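PDB 3G8R: probable spore coat polysaccharide biosynthesis protein E from Chromobacterium violaceum ATCC 12472, which probably acts as an N-acylneuraminate-9-phosphate synthase, a zinc-binding sugar-acid synthase whose NeuB-family barrel and SAF domain make up this chain. Local coordinates for residues Phe41-Tyr47 with Phe92-Pro98; Lys224-Pro229 with Tyr238-Pro242. All blocks are in the same frame, centred on the assembly; numbering follows the deposited sequence.

Both contacts are buried, with centres about 15 Å apart; interaction 1 lies within the eight-stranded barrel and interaction 2 at the loop following its last strand. Interaction 1 is regular sheet: strands 40-47 and 93-98 run side by side, joined by a ladder of backbone bonds, with apolar and sulfur-aromatic packing on one face and K44, Q46 and T97 beside I95 and the glycine G42 on the other. Interaction 2 joins the end region of strand 221-225 and the chain after it to the loop before helix 242-259 by just two backbone bonds. Both come near the zinc ion: H225 binds it, and the nearest atom of the Q46 side chain lies about 5 Å away. F43 CZ also lies 4.1 Å from V226 CG2.

Interaction 1. Residues Phe41-Tyr47 with Phe92-Pro98; sequences FGFKLQY and FKAICTP
Strands 41-47 and 93-98 run parallel, pairing in unbroken register from G42 with K93 to Y47 with P98. They are the second and third strands of the eight-stranded parallel TIM barrel of this NeuB-family domain, and the connection between them carries helix 77-89, which packs against F43, L45 and Y47. Six backbone hydrogen bonds zip the pair together, F43 N to K93 O and then I95 N to F43 O among them; T97 N to L45 O is nearly straight, with 169° at the hydrogen.

At the start of the strands, F43 drives its edge into the face of F92 in a T-shaped stack with planes at 70°; F43 CD1 sits over the centre of the F92 ring, 3.8 Å from F92 CE2. F41 meets that same ring at its edge, F41 CB coming 3.6 Å from F92 CD1.

The face carrying G42, K44 and Q46 is different. I95 CD1 lies 3.6 Å from G42 CA, over the bare backbone of the glycine. The K44 chain passes over I95, K44 CG 3.4 Å from I95 CG2, and its ammonium is placed by a salt bridge with E11. The same NZ also comes up against T97 OG1, but that approach is modelled too short to be trusted in detail. Q46 follows on this face, its OE1 bonded to R48 and its NE2 to E11.

On the opposite face C96 extends SG anti to its own backbone N (chi1 -175°), which carries the sulfur across to Y47. The Y47 hydroxyl is bound by H110, while helix 101-109 adds I107 beside C96. The sulfur stands over one face of the phenol ring, displaced toward its rim, with C96 SG 3.2 Å from Y47 CD1.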
ATOM      1  N   PHE A  41       4.044  18.940 -10.752  1.00 39.50           N
ATOM      2  CA  PHE A  41       2.770  18.965 -11.386  1.00 39.07           C
ATOM      3  C   PHE A  41       3.013  19.103 -12.881  1.00 39.15           C
ATOM      4  O   PHE A  41       3.881  19.863 -13.311  1.00 38.15           O
ATOM      5  CB  PHE A  41       1.944  20.171 -10.884  1.00 38.51           C
ATOM      6  CG  PHE A  41       1.555  20.105  -9.435  1.00 31.64           C
ATOM      7  CD1 PHE A  41       0.633  19.164  -8.988  1.00 37.97           C
ATOM      8  CD2 PHE A  41       2.077  21.013  -8.524  1.00 37.83           C
ATOM      9  CE1 PHE A  41       0.249  19.122  -7.661  1.00 31.15           C
ATOM     10  CE2 PHE A  41       1.710  20.964  -7.197  1.00 31.42           C
ATOM     11  CZ  PHE A  41       0.797  20.022  -6.763  1.00 37.63           C
ATOM     12  N   GLY A  42       2.211  18.362 -13.646  1.00 40.18           N
ATOM     13  CA  GLY A  42       2.156  18.454 -15.096  1.00 40.17           C
ATOM     14  C   GLY A  42       0.716  18.510 -15.570  1.00 39.82           C
ATOM     15  O   GLY A  42      -0.170  17.956 -14.944  1.00 39.90           O
ATOM     16  N   PHE A  43       0.501  19.215 -16.671  1.00 39.82           N
ATOM     17  CA  PHE A  43      -0.788  19.300 -17.320  1.00 39.14           C
ATOM     18  C   PHE A  43      -0.727  18.603 -18.670  1.00 39.31           C
ATOM     19  O   PHE A  43       0.256  18.705 -19.389  1.00 38.27           O
ATOM     20  CB  PHE A  43      -1.187  20.773 -17.485  1.00 38.30           C
ATOM     21  CG  PHE A  43      -2.567  21.074 -16.961  1.00 36.70           C
ATOM     22  CD1 PHE A  43      -2.739  21.630 -15.697  1.00 37.28           C
ATOM     23  CD2 PHE A  43      -3.699  20.723 -17.692  1.00 37.54           C
ATOM     24  CE1 PHE A  43      -4.008  21.860 -15.203  1.00 36.02           C
ATOM     25  CE2 PHE A  43      -4.974  20.981 -17.198  1.00 35.69           C
ATOM     26  CZ  PHE A  43      -5.129  21.549 -15.967  1.00 36.63           C
ATOM     27  N   LYS A  44      -1.779  17.877 -19.016  1.00 41.21           N
ATOM     28  CA  LYS A  44      -1.742  17.039 -20.219  1.00 41.96           C
ATOM     29  C   LYS A  44      -2.819  17.351 -21.273  1.00 43.38           C
ATOM     30  O   LYS A  44      -4.012  17.520 -20.942  1.00 44.14           O
ATOM     31  CB  LYS A  44      -1.793  15.576 -19.845  1.00 41.52           C
ATOM     32  CG  LYS A  44      -0.998  14.742 -20.800  1.00 37.87           C
ATOM     33  CD  LYS A  44      -1.342  13.269 -20.724  1.00 43.49           C
ATOM     34  CE  LYS A  44      -2.722  12.999 -21.301  1.00 37.31           C
ATOM     35  NZ  LYS A  44      -2.868  11.609 -21.900  1.00 45.19           N
ATOM     36  N   LEU A  45      -2.367  17.413 -22.533  1.00 43.21           N
ATOM     37  CA  LEU A  45      -3.206  17.495 -23.732  1.00 42.43           C
ATOM     38  C   LEU A  45      -3.209  16.215 -24.531  1.00 43.16           C
ATOM     39  O   LEU A  45      -2.393  15.329 -24.310  1.00 43.75           O
ATOM     40  CB  LEU A  45      -2.639  18.566 -24.631  1.00 41.54           C
ATOM     41  CG  LEU A  45      -3.183  19.962 -24.395  1.00 29.39           C
ATOM     42  CD1 LEU A  45      -4.156  19.985 -23.237  1.00 40.94           C
ATOM     43  CD2 LEU A  45      -1.989  20.839 -24.142  1.00 41.03           C
ATOM     44  N   GLN A  46      -4.117  16.125 -25.490  1.00 43.73           N
ATOM     45  CA  GLN A  46      -4.178  14.974 -26.402  1.00 42.87           C
ATOM     46  C   GLN A  46      -4.061  15.468 -27.822  1.00 42.62           C
ATOM     47  O   GLN A  46      -4.842  16.295 -28.245  1.00 43.15           O
ATOM     48  CB  GLN A  46      -5.503  14.266 -26.235  1.00 42.39           C
ATOM     49  CG  GLN A  46      -5.527  13.390 -25.014  1.00 53.58           C
ATOM     50  CD  GLN A  46      -6.792  12.585 -24.887  1.00 41.87           C
ATOM     51  OE1 GLN A  46      -7.604  12.537 -25.801  1.00 53.66           O
ATOM     52  NE2 GLN A  46      -6.972  11.950 -23.740  1.00 53.80           N
ATOM     53  N   TYR A  47      -3.080  14.987 -28.565  1.00 42.20           N
ATOM     54  CA  TYR A  47      -2.916  15.443 -29.931  1.00 41.87           C
ATOM     55  C   TYR A  47      -3.335  14.371 -30.876  1.00 42.69           C
ATOM     56  O   TYR A  47      -2.781  13.278 -30.849  1.00 43.18           O
ATOM     57  CB  TYR A  47      -1.466  15.762 -30.220  1.00 41.44           C
ATOM     58  CG  TYR A  47      -0.996  17.102 -29.754  1.00 44.38           C
ATOM     59  CD1 TYR A  47      -1.726  17.835 -28.831  1.00 40.70           C
ATOM     60  CD2 TYR A  47       0.211  17.614 -30.204  1.00 40.69           C
ATOM     61  CE1 TYR A  47      -1.282  19.061 -28.391  1.00 44.58           C
ATOM     62  CE2 TYR A  47       0.666  18.835 -29.770  1.00 44.53           C
ATOM     63  CZ  TYR A  47      -0.088  19.558 -28.861  1.00 40.67           C
ATOM     64  OH  TYR A  47       0.350  20.781 -28.414  1.00 44.73           O
ATOM     65  N   PHE A  92       3.430  24.476 -14.805  1.00 39.09           N
ATOM     66  CA  PHE A  92       3.175  23.075 -15.035  1.00 38.27           C
ATOM     67  C   PHE A  92       4.148  22.542 -16.030  1.00 38.73           C
ATOM     68  O   PHE A  92       4.404  23.187 -17.036  1.00 40.01           O
ATOM     69  CB  PHE A  92       1.768  22.890 -15.571  1.00 37.53           C
ATOM     70  CG  PHE A  92       0.704  23.167 -14.558  1.00 32.26           C
ATOM     71  CD1 PHE A  92       0.569  22.351 -13.442  1.00 36.90           C
ATOM     72  CD2 PHE A  92      -0.168  24.229 -14.722  1.00 37.09           C
ATOM     73  CE1 PHE A  92      -0.417  22.582 -12.514  1.00 32.14           C
ATOM     74  CE2 PHE A  92      -1.163  24.476 -13.785  1.00 32.13           C
ATOM     75  CZ  PHE A  92      -1.287  23.667 -12.680  1.00 37.31           C
ATOM     76  N   LYS A  93       4.712  21.383 -15.762  1.00 38.65           N
ATOM     77  CA  LYS A  93       5.245  20.570 -16.851  1.00 40.55           C
ATOM     78  C   LYS A  93       4.163  20.407 -17.951  1.00 40.89           C
ATOM     79  O   LYS A  93       3.036  20.000 -17.662  1.00 40.69           O
ATOM     80  CB  LYS A  93       5.699  19.189 -16.341  1.00 41.83           C
ATOM     81  CG  LYS A  93       7.212  19.002 -16.274  1.00 61.02           C
ATOM     82  CD  LYS A  93       7.660  18.311 -14.985  1.00 44.21           C
ATOM     83  CE  LYS A  93       8.147  19.329 -13.912  1.00 61.80           C
ATOM     84  NZ  LYS A  93       9.008  18.708 -12.819  1.00 46.14           N
ATOM     85  N   ALA A  94       4.505  20.784 -19.187  1.00 40.40           N
ATOM     86  CA  ALA A  94       3.661  20.561 -20.343  1.00 39.48           C
ATOM     87  C   ALA A  94       3.844  19.130 -20.798  1.00 40.13           C
ATOM     88  O   ALA A  94       4.933  18.722 -21.208  1.00 40.71           O
ATOM     89  CB  ALA A  94       4.056  21.483 -21.434  1.00 39.01           C
ATOM     90  N   ILE A  95       2.772  18.363 -20.731  1.00 40.41           N
ATOM     91  CA  ILE A  95       2.813  16.966 -21.082  1.00 41.35           C
ATOM     92  C   ILE A  95       1.757  16.710 -22.133  1.00 41.78           C
ATOM     93  O   ILE A  95       0.682  17.298 -22.065  1.00 41.78           O
ATOM     94  CB  ILE A  95       2.488  16.149 -19.876  1.00 41.61           C
ATOM     95  CG1 ILE A  95       3.622  16.283 -18.883  1.00 40.26           C
ATOM     96  CG2 ILE A  95       2.317  14.727 -20.259  1.00 40.28           C
ATOM     97  CD1 ILE A  95       3.210  15.952 -17.483  1.00 42.47           C
ATOM     98  N   CYS A  96       2.057  15.843 -23.101  1.00 42.02           N
ATOM     99  CA  CYS A  96       1.101  15.561 -24.181  1.00 42.33           C
ATOM    100  C   CYS A  96       1.072  14.116 -24.736  1.00 42.16           C
ATOM    101  O   CYS A  96       2.102  13.434 -24.826  1.00 42.66           O
ATOM    102  CB  CYS A  96       1.279  16.548 -25.331  1.00 42.37           C
ATOM    103  SG  CYS A  96       0.010  16.290 -26.592  1.00 57.00           S
ATOM    104  N   THR A  97      -0.121  13.670 -25.106  1.00 41.08           N
ATOM    105  CA  THR A  97      -0.316  12.363 -25.720  1.00 40.56           C
ATOM    106  C   THR A  97      -0.638  12.509 -27.203  1.00 40.72           C
ATOM    107  O   THR A  97      -1.747  12.941 -27.579  1.00 40.56           O
ATOM    108  CB  THR A  97      -1.470  11.622 -25.071  1.00 39.99           C
ATOM    109  OG1 THR A  97      -1.296  11.651 -23.664  1.00 43.01           O
ATOM    110  CG2 THR A  97      -1.550  10.186 -25.546  1.00 42.28           C
ATOM    111  N   PRO A  98       0.321  12.123 -28.049  1.00 40.32           N
ATOM    112  CA  PRO A  98       0.122  12.092 -29.477  1.00 40.79           C
ATOM    113  C   PRO A  98      -0.563  10.792 -29.850  1.00 42.82           C
ATOM    114  O   PRO A  98      -0.368   9.779 -29.195  1.00 43.87           O
ATOM    115  CB  PRO A  98       1.541  12.020 -29.985  1.00 40.01           C
ATOM    116  CG  PRO A  98       2.183  11.096 -28.999  1.00 29.33           C
ATOM    117  CD  PRO A  98       1.577  11.460 -27.664  1.00 39.64           C
TER

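Interaction 2. Residues Lys224-Pro229 with Tyr238-Pro242; sequences KHVGLP and YSANP. With ZN (zinc ion), chain C.
H225 sets CG beside its backbone N (chi1 -79°) and Y238 tucks CG between its own N and carbonyl carbon (chi1 48°), torsions that bring the two rings side by side, pointing the same way. The Y238 edge meets the face of H225 in a T-shaped pair, planes at 70°, with Y238 CE2 4.0 Å from H225 ND1. The imidazole thus has a ring against one face while its far nitrogen, H225 NE2, binds the zinc ion at 2.4 Å; H202 is the second protein ligand. At the root of the side chain, H225 CB lies 3.4 Å from Y238 O and close to S239 OG.

This is the C-terminal end of the eighth barrel strand, where TIM barrels carry their active sites. Here the chain beyond the strand is stitched to the returning loop: A240 N gives a nearly straight bond to H225 O (2.9 Å), and G227 N reaches A240 O from above the carbonyl plane at 3.2 Å. Farther along, the P229 ring crosses N241 at about a right angle, P229 CD 3.6 Å from N241 CB, while N241 OD1 N-caps helix 242-259 through Q244 N.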
ATOM      1  N   LYS A 224      -4.799  12.047 -13.362  1.00 39.48           N
ATOM      2  CA  LYS A 224      -6.234  12.094 -13.197  1.00 40.30           C
ATOM      3  C   LYS A 224      -6.829  13.080 -14.190  1.00 40.59           C
ATOM      4  O   LYS A 224      -6.230  14.129 -14.447  1.00 40.24           O
ATOM      5  CB  LYS A 224      -6.556  12.543 -11.788  1.00 41.71           C
ATOM      6  CG  LYS A 224      -8.009  12.865 -11.534  1.00 38.79           C
ATOM      7  CD  LYS A 224      -8.751  11.707 -10.865  1.00 43.73           C
ATOM      8  CE  LYS A 224      -8.486  11.669  -9.351  1.00 38.64           C
ATOM      9  NZ  LYS A 224      -9.398  10.725  -8.670  1.00 43.78           N
ATOM     10  N   HIS A 225      -7.990  12.732 -14.765  1.00 41.07           N
ATOM     11  CA  HIS A 225      -8.707  13.640 -15.668  1.00 41.47           C
ATOM     12  C   HIS A 225      -9.303  14.765 -14.870  1.00 41.43           C
ATOM     13  O   HIS A 225      -9.761  14.545 -13.752  1.00 41.18           O
ATOM     14  CB  HIS A 225      -9.843  12.920 -16.375  1.00 42.02           C
ATOM     15  CG  HIS A 225      -9.406  12.077 -17.526  1.00 41.43           C
ATOM     16  ND1 HIS A 225      -9.888  12.257 -18.801  1.00 41.84           N
ATOM     17  CD2 HIS A 225      -8.535  11.046 -17.593  1.00 42.22           C
ATOM     18  CE1 HIS A 225      -9.317  11.386 -19.613  1.00 42.16           C
ATOM     19  NE2 HIS A 225      -8.496  10.631 -18.903  1.00 42.58           N
ATOM     20  N   VAL A 226      -9.303  15.965 -15.453  1.00 42.00           N
ATOM     21  CA  VAL A 226      -9.830  17.190 -14.817  1.00 41.76           C
ATOM     22  C   VAL A 226     -10.728  17.942 -15.771  1.00 42.03           C
ATOM     23  O   VAL A 226     -10.633  17.745 -16.978  1.00 42.38           O
ATOM     24  CB  VAL A 226      -8.717  18.154 -14.415  1.00 41.52           C
ATOM     25  CG1 VAL A 226      -7.878  17.546 -13.343  1.00 31.95           C
ATOM     26  CG2 VAL A 226      -7.865  18.564 -15.644  1.00 31.69           C
ATOM     27  N   GLY A 227     -11.568  18.818 -15.228  1.00 41.91           N
ATOM     28  CA  GLY A 227     -12.490  19.616 -16.006  1.00 42.38           C
ATOM     29  C   GLY A 227     -13.124  20.659 -15.116  1.00 43.60           C
ATOM     30  O   GLY A 227     -13.105  20.525 -13.902  1.00 43.68           O
ATOM     31  N   LEU A 228     -13.671  21.719 -15.702  1.00 44.79           N
ATOM     32  CA  LEU A 228     -14.336  22.762 -14.904  1.00 45.94           C
ATOM     33  C   LEU A 228     -15.844  22.792 -15.185  1.00 47.41           C
ATOM     34  O   LEU A 228     -16.289  23.163 -16.278  1.00 46.87           O
ATOM     35  CB  LEU A 228     -13.668  24.135 -15.114  1.00 45.59           C
ATOM     36  CG  LEU A 228     -14.275  25.442 -14.581  1.00 42.04           C
ATOM     37  CD1 LEU A 228     -14.351  25.510 -13.057  1.00 45.60           C
ATOM     38  CD2 LEU A 228     -13.482  26.621 -15.082  1.00 45.51           C
ATOM     39  N   PRO A 229     -16.641  22.329 -14.215  1.00 49.57           N
ATOM     40  CA  PRO A 229     -18.077  22.536 -14.329  1.00 51.15           C
ATOM     41  C   PRO A 229     -18.383  24.014 -14.447  1.00 53.24           C
ATOM     42  O   PRO A 229     -17.634  24.863 -13.962  1.00 53.02           O
ATOM     43  CB  PRO A 229     -18.636  21.976 -13.016  1.00 50.64           C
ATOM     44  CG  PRO A 229     -17.439  21.686 -12.156  1.00 57.65           C
ATOM     45  CD  PRO A 229     -16.318  21.407 -13.117  1.00 49.77           C
ATOM     46  N   TYR A 238     -15.758  10.615 -14.784  1.00 51.59           N
ATOM     47  CA  TYR A 238     -14.385  10.259 -14.417  1.00 49.25           C
ATOM     48  C   TYR A 238     -13.445  11.466 -14.460  1.00 47.61           C
ATOM     49  O   TYR A 238     -12.248  11.301 -14.673  1.00 47.21           O
ATOM     50  CB  TYR A 238     -13.829   9.135 -15.329  1.00 49.03           C
ATOM     51  CG  TYR A 238     -14.025   9.310 -16.843  1.00 50.37           C
ATOM     52  CD1 TYR A 238     -15.235   8.967 -17.479  1.00 49.15           C
ATOM     53  CD2 TYR A 238     -12.993   9.773 -17.643  1.00 49.14           C
ATOM     54  CE1 TYR A 238     -15.399   9.111 -18.877  1.00 50.23           C
ATOM     55  CE2 TYR A 238     -13.159   9.925 -19.044  1.00 50.69           C
ATOM     56  CZ  TYR A 238     -14.357   9.594 -19.648  1.00 48.79           C
ATOM     57  OH  TYR A 238     -14.477   9.753 -21.027  1.00 50.67           O
ATOM     58  N   SER A 239     -13.975  12.676 -14.282  1.00 46.24           N
ATOM     59  CA  SER A 239     -13.139  13.874 -14.348  1.00 45.00           C
ATOM     60  C   SER A 239     -13.390  14.706 -13.141  1.00 44.17           C
ATOM     61  O   SER A 239     -14.535  14.989 -12.829  1.00 44.15           O
ATOM     62  CB  SER A 239     -13.418  14.672 -15.614  1.00 44.56           C
ATOM     63  OG  SER A 239     -13.255  13.831 -16.747  1.00 42.48           O
ATOM     64  N   ALA A 240     -12.324  15.092 -12.452  1.00 43.88           N
ATOM     65  CA  ALA A 240     -12.472  15.806 -11.181  1.00 44.08           C
ATOM     66  C   ALA A 240     -12.485  17.305 -11.382  1.00 43.25           C
ATOM     67  O   ALA A 240     -11.709  17.825 -12.175  1.00 42.88           O
ATOM     68  CB  ALA A 240     -11.365  15.412 -10.192  1.00 44.56           C
ATOM     69  N   ASN A 241     -13.365  17.987 -10.654  1.00 42.96           N
ATOM     70  CA  ASN A 241     -13.368  19.435 -10.629  1.00 43.00           C
ATOM     71  C   ASN A 241     -12.289  19.949  -9.695  1.00 42.96           C
ATOM     72  O   ASN A 241     -11.689  19.168  -8.976  1.00 43.21           O
ATOM     73  CB  ASN A 241     -14.741  19.959 -10.218  1.00 43.29           C
ATOM     74  CG  ASN A 241     -15.124  19.556  -8.830  1.00 43.63           C
ATOM     75  OD1 ASN A 241     -14.419  19.841  -7.877  1.00 43.60           O
ATOM     76  ND2 ASN A 241     -16.259  18.910  -8.701  1.00 43.36           N
ATOM     77  N   PRO A 242     -12.042  21.270  -9.687  1.00 43.03           N
ATOM     78  CA  PRO A 242     -10.962  21.820  -8.865  1.00 42.64           C
ATOM     79  C   PRO A 242     -11.112  21.545  -7.379  1.00 42.75           C
ATOM     80  O   PRO A 242     -10.107  21.414  -6.677  1.00 42.33           O
ATOM     81  CB  PRO A 242     -11.058  23.327  -9.135  1.00 42.50           C
ATOM     82  CG  PRO A 242     -11.556  23.399 -10.516  1.00 21.48           C
ATOM     83  CD  PRO A 242     -12.607  22.305 -10.576  1.00 42.69           C
TER
HETATM   84 ZN    ZN C 501      -7.430   8.708 -19.929  1.00 88.54          ZN